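Local atomic coordinates of 4-hydroxybutyrate coenzyme A transferase (Shewanella oneidensis, PDB entry 2OAS), a protein that probably transfers coenzyme A from an acyl-CoA such as acetyl-CoA to a carboxylic acid such as 4-hydroxybutyrate. Residues Q117-D122 and M126-I131; M154-T157 and G161-H164. All coordinates share one frame; numbering follows the deposited sequence.

Interaction 1 of 2, residues Q117-D122 and M126-I131; sequences QVSPPD and MCSLGI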
loop_
_atom_site.group_PDB
_atom_site.type_symbol
_atom_site.label_atom_id
_atom_site.label_comp_id
_atom_site.label_asym_id
_atom_site.label_seq_id
_atom_site.Cartn_x
_atom_site.Cartn_y
_atom_site.Cartn_z
ATOM N N GLN A 117 -19.749 15.890 -18.996
ATOM C CA GLN A 117 -21.107 16.372 -18.802
ATOM C C GLN A 117 -21.074 17.451 -17.719
ATOM O O GLN A 117 -20.675 17.172 -16.582
ATOM C CB GLN A 117 -22.008 15.241 -18.339
ATOM C CG GLN A 117 -23.464 15.644 -18.296
ATOM C CD GLN A 117 -24.374 14.513 -17.930
ATOM O OE1 GLN A 117 -25.590 14.639 -17.990
ATOM N NE2 GLN A 117 -23.788 13.384 -17.548
ATOM N N VAL A 118 -21.496 18.670 -18.053
ATOM C CA VAL A 118 -21.490 19.766 -17.075
ATOM C C VAL A 118 -22.804 20.510 -16.920
ATOM O O VAL A 118 -23.725 20.378 -17.731
ATOM C CB VAL A 118 -20.433 20.840 -17.408
ATOM C CG1 VAL A 118 -19.033 20.240 -17.457
ATOM C CG2 VAL A 118 -20.781 21.503 -18.732
ATOM N N SER A 119 -22.883 21.314 -15.869
ATOM C CA SER A 119 -24.075 22.116 -15.636
ATOM C C SER A 119 -23.945 23.305 -16.563
ATOM O O SER A 119 -22.849 23.653 -16.979
ATOM C CB SER A 119 -24.144 22.580 -14.191
ATOM O OG SER A 119 -22.919 23.165 -13.810
ATOM N N PRO A 120 -25.066 23.926 -16.924
ATOM C CA PRO A 120 -24.995 25.076 -17.817
ATOM C C PRO A 120 -24.106 26.185 -17.272
ATOM O O PRO A 120 -23.963 26.357 -16.065
ATOM C CB PRO A 120 -26.455 25.497 -17.949
ATOM C CG PRO A 120 -27.031 25.104 -16.634
ATOM C CD PRO A 120 -26.440 23.737 -16.428
ATOM N N PRO A 121 -23.475 26.940 -18.164
ATOM C CA PRO A 121 -22.603 28.035 -17.742
ATOM C C PRO A 121 -23.377 29.125 -17.015
ATOM O O PRO A 121 -24.546 29.368 -17.320
ATOM C CB PRO A 121 -22.031 28.532 -19.064
ATOM C CG PRO A 121 -23.172 28.278 -20.024
ATOM C CD PRO A 121 -23.554 26.869 -19.635
ATOM N N ASP A 122 -22.729 29.773 -16.053
ATOM C CA ASP A 122 -23.360 30.871 -15.300
ATOM C C ASP A 122 -23.000 32.213 -15.899
ATOM O O ASP A 122 -22.332 32.284 -16.934
ATOM C CB ASP A 122 -22.927 30.856 -13.836
ATOM C CG ASP A 122 -21.419 30.896 -13.665
ATOM O OD1 ASP A 122 -20.727 31.462 -14.538
ATOM O OD2 ASP A 122 -20.923 30.369 -12.647
HETATM N N MSE A 126 -19.069 29.927 -16.200
HETATM C CA MSE A 126 -18.502 28.800 -15.481
HETATM C C MSE A 126 -19.471 27.623 -15.401
HETATM O O MSE A 126 -20.653 27.793 -15.109
HETATM C CB MSE A 126 -18.082 29.220 -14.069
HETATM C CG MSE A 126 -16.853 30.145 -13.994
HETATM SE SE MSE A 126 -15.122 29.273 -14.310
HETATM C CE MSE A 126 -15.506 27.542 -13.574
ATOM N N CYS A 127 -18.949 26.432 -15.685
ATOM C CA CYS A 127 -19.722 25.201 -15.653
ATOM C C CYS A 127 -19.174 24.309 -14.550
ATOM O O CYS A 127 -18.105 24.565 -14.006
ATOM C CB CYS A 127 -19.620 24.439 -16.978
ATOM S SG CYS A 127 -20.220 25.329 -18.422
ATOM N N SER A 128 -19.902 23.247 -14.243
ATOM C CA SER A 128 -19.481 22.349 -13.195
ATOM C C SER A 128 -19.450 20.896 -13.666
ATOM O O SER A 128 -20.306 20.460 -14.436
ATOM C CB SER A 128 -20.428 22.493 -11.992
ATOM O OG SER A 128 -20.089 21.585 -10.960
ATOM N N LEU A 129 -18.447 20.160 -13.203
ATOM C CA LEU A 129 -18.307 18.752 -13.523
ATOM C C LEU A 129 -19.354 17.993 -12.742
ATOM O O LEU A 129 -19.471 16.779 -12.865
ATOM C CB LEU A 129 -16.927 18.259 -13.125
ATOM C CG LEU A 129 -15.803 18.882 -13.937
ATOM C CD1 LEU A 129 -14.475 18.265 -13.534
ATOM C CD2 LEU A 129 -16.064 18.660 -15.408
ATOM N N GLY A 130 -20.100 18.714 -11.910
ATOM C CA GLY A 130 -21.169 18.108 -11.136
ATOM C C GLY A 130 -20.869 16.989 -10.151
ATOM O O GLY A 130 -19.951 17.092 -9.331
ATOM N N ILE A 131 -21.642 15.906 -10.248
ATOM C CA ILE A 131 -21.493 14.792 -9.317
ATOM C C ILE A 131 -20.233 13.947 -9.462
ATOM O O ILE A 131 -20.006 13.026 -8.668
ATOM C CB ILE A 131 -22.713 13.862 -9.346
ATOM C CG1 ILE A 131 -22.870 13.241 -10.733
ATOM C CG2 ILE A 131 -23.934 14.635 -8.941
ATOM C CD1 ILE A 131 -24.016 12.256 -10.829
#

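Interaction 2 of 2, residues M154-T157 and G161-H164; sequences MPRT and GFIH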
loop_
_atom_site.group_PDB
_atom_site.type_symbol
_atom_site.label_atom_id
_atom_site.label_comp_id
_atom_site.label_asym_id
_atom_site.label_seq_id
_atom_site.Cartn_x
_atom_site.Cartn_y
_atom_site.Cartn_z
HETATM N N MSE A 154 -27.572 18.492 -14.420
HETATM C CA MSE A 154 -26.341 18.322 -13.669
HETATM C C MSE A 154 -26.273 19.373 -12.571
HETATM O O MSE A 154 -26.315 20.577 -12.841
HETATM C CB MSE A 154 -25.119 18.452 -14.584
HETATM C CG MSE A 154 -23.796 18.095 -13.915
HETATM SE SE MSE A 154 -23.737 16.280 -13.212
HETATM C CE MSE A 154 -22.926 15.326 -14.687
ATOM N N PRO A 155 -26.204 18.931 -11.306
ATOM C CA PRO A 155 -26.126 19.894 -10.210
ATOM C C PRO A 155 -24.793 20.660 -10.225
ATOM O O PRO A 155 -23.766 20.129 -10.649
ATOM C CB PRO A 155 -26.316 19.014 -8.969
ATOM C CG PRO A 155 -25.847 17.659 -9.404
ATOM C CD PRO A 155 -26.349 17.552 -10.806
ATOM N N ARG A 156 -24.833 21.916 -9.784
ATOM C CA ARG A 156 -23.662 22.802 -9.725
ATOM C C ARG A 156 -22.933 22.568 -8.412
ATOM O O ARG A 156 -23.047 23.368 -7.483
ATOM C CB ARG A 156 -24.135 24.252 -9.798
ATOM C CG ARG A 156 -23.050 25.316 -9.825
ATOM C CD ARG A 156 -23.707 26.657 -10.081
ATOM N NE ARG A 156 -22.773 27.724 -10.390
ATOM C CZ ARG A 156 -22.328 28.614 -9.507
ATOM N NH1 ARG A 156 -22.733 28.552 -8.242
ATOM N NH2 ARG A 156 -21.493 29.575 -9.904
ATOM N N THR A 157 -22.175 21.479 -8.341
ATOM C CA THR A 157 -21.447 21.112 -7.135
ATOM C C THR A 157 -20.342 22.081 -6.736
ATOM O O THR A 157 -19.720 22.709 -7.591
ATOM C CB THR A 157 -20.805 19.696 -7.263
ATOM O OG1 THR A 157 -19.864 19.685 -8.346
ATOM C CG2 THR A 157 -21.878 18.641 -7.523
ATOM N N GLY A 161 -14.864 21.220 -9.149
ATOM C CA GLY A 161 -15.496 20.857 -10.403
ATOM C C GLY A 161 -15.772 21.980 -11.387
ATOM O O GLY A 161 -16.358 21.733 -12.439
ATOM N N PHE A 162 -15.362 23.203 -11.081
ATOM C CA PHE A 162 -15.611 24.330 -11.977
ATOM C C PHE A 162 -14.641 24.447 -13.152
ATOM O O PHE A 162 -13.441 24.235 -13.006
ATOM C CB PHE A 162 -15.613 25.633 -11.165
ATOM C CG PHE A 162 -16.809 25.771 -10.288
ATOM C CD1 PHE A 162 -18.064 26.007 -10.844
ATOM C CD2 PHE A 162 -16.706 25.578 -8.920
ATOM C CE1 PHE A 162 -19.199 26.036 -10.048
ATOM C CE2 PHE A 162 -17.838 25.605 -8.112
ATOM C CZ PHE A 162 -19.088 25.839 -8.678
ATOM N N ILE A 163 -15.178 24.797 -14.319
ATOM C CA ILE A 163 -14.391 24.937 -15.545
ATOM C C ILE A 163 -15.097 25.929 -16.477
ATOM O O ILE A 163 -16.332 25.975 -16.551
ATOM C CB ILE A 163 -14.210 23.534 -16.237
ATOM C CG1 ILE A 163 -13.575 23.675 -17.629
ATOM C CG2 ILE A 163 -15.558 22.854 -16.388
ATOM C CD1 ILE A 163 -12.198 24.273 -17.644
ATOM N N HIS A 164 -14.312 26.731 -17.185
ATOM C CA HIS A 164 -14.882 27.743 -18.069
ATOM C C HIS A 164 -15.243 27.184 -19.434
ATOM O O HIS A 164 -14.506 26.389 -19.993
ATOM C CB HIS A 164 -13.911 28.919 -18.205
ATOM C CG HIS A 164 -14.569 30.176 -18.682
ATOM N ND1 HIS A 164 -14.753 30.462 -20.017
ATOM C CD2 HIS A 164 -15.138 31.192 -18.000
ATOM C CE1 HIS A 164 -15.405 31.600 -20.135
ATOM N NE2 HIS A 164 -15.650 32.063 -18.926
#

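Interaction 1 of 2, residues Q117-D122 and M126-I131
The carboxylate of Asp122 is approached over its face by the backbone N-H of Met126, which stands 55° out of the plane. The bond is nearly straight all the same (N-H...O 167°), with Met126 N 2.8 Å from Asp122 OD1. Asp122 CG sits between its own N and carbonyl carbon, which brings the carboxylate back to that N-H. Asp122 N in turn donates to Met126 O at 3.0 Å, so the aspartate grips both polar backbone atoms of Met126. These two bonds close a short loop that reverses the chain into an antiparallel course; the touching parts run 154° apart, in the loop that follows strand 113-118 of the parallel sheet in the N-terminal family region.

Further in, Ser119 N reaches Ser128 O at 3.1 Å, in the carbonyl plane and on a lone pair. Val118 CA lies 3.0 Å from the same oxygen, adding a CA-H...O contact. In return, Ser128 N gives a weak bond to Ser119 OG. Apolar packing fills in beside the backbone: Val118 CG1 meets Leu129 CD2 at 3.9 Å and CG2 meets Cys127 CB, while Cys127 SG lies 3.7 Å from Pro121 CB.

Interaction 2 of 2, residues M154-T157 and G161-H164
Arg156 and Phe162 cross at about a right angle, with the guanidinium and ring planes turned 63° from each other. Phe162 CE1 stands over one face of the guanidinium, 3.8 Å above its plane and displaced toward the rim, so a corner of the ring and not its face meets the charged group. The aliphatic part of the arginine comes to the ring edge, near the ring plane, with Arg156 CG 3.9 Å from Phe162 CE1. CG lies anti to the backbone N (chi1 -177°) and the chain stays extended to NE, which carries the guanidinium past this corner. Its NH2 then forms a salt bridge with Asp122 OD2; the pairing of NH1 with Asp277 is long and weak.

Arg156 is the centre of an inverse gamma turn, closed by a weak bond from Thr157 N to Pro155 O at 3.1 Å, in the loop that leads from strand 145-150 to strand 158-159. Phe162 opens strand 162-164 and touches Met126 of the neighbouring strand. An alanine in place of Phe162 is likely to strip the cover from the arginine stem and one guanidinium face, leaving the group held mainly by its charge pairing. The ring also meets backbone: Phe162 CZ approaches Thr157 O obliquely at 3.4 Å. Thr157 OG1 itself is hydrogen-bonded to Gly130 O and to Ser128 OG.

From the N terminus, strand 113-118 runs out of the parallel sheet and interaction 1 closes the short loop of residues 123-125, turning the chain back into strand 126-128. After helix 136-142 and strand 145-150, interaction 2 closes a short connection, residues 158-160, which includes strand 158-159 and leads from the 154-157 loop to strand 162-164. The two closures follow in series, neither enclosing nor crossing the other, yet their centres lie only about 3 Å apart. Strands 126-128 and 162-164 join as an antiparallel pair; at its end, Leu129 N lies 2.7 Å from Gly161 O in a probable hydrogen bond. Together they tie the ends of two sheet strands to this small two-stranded sheet.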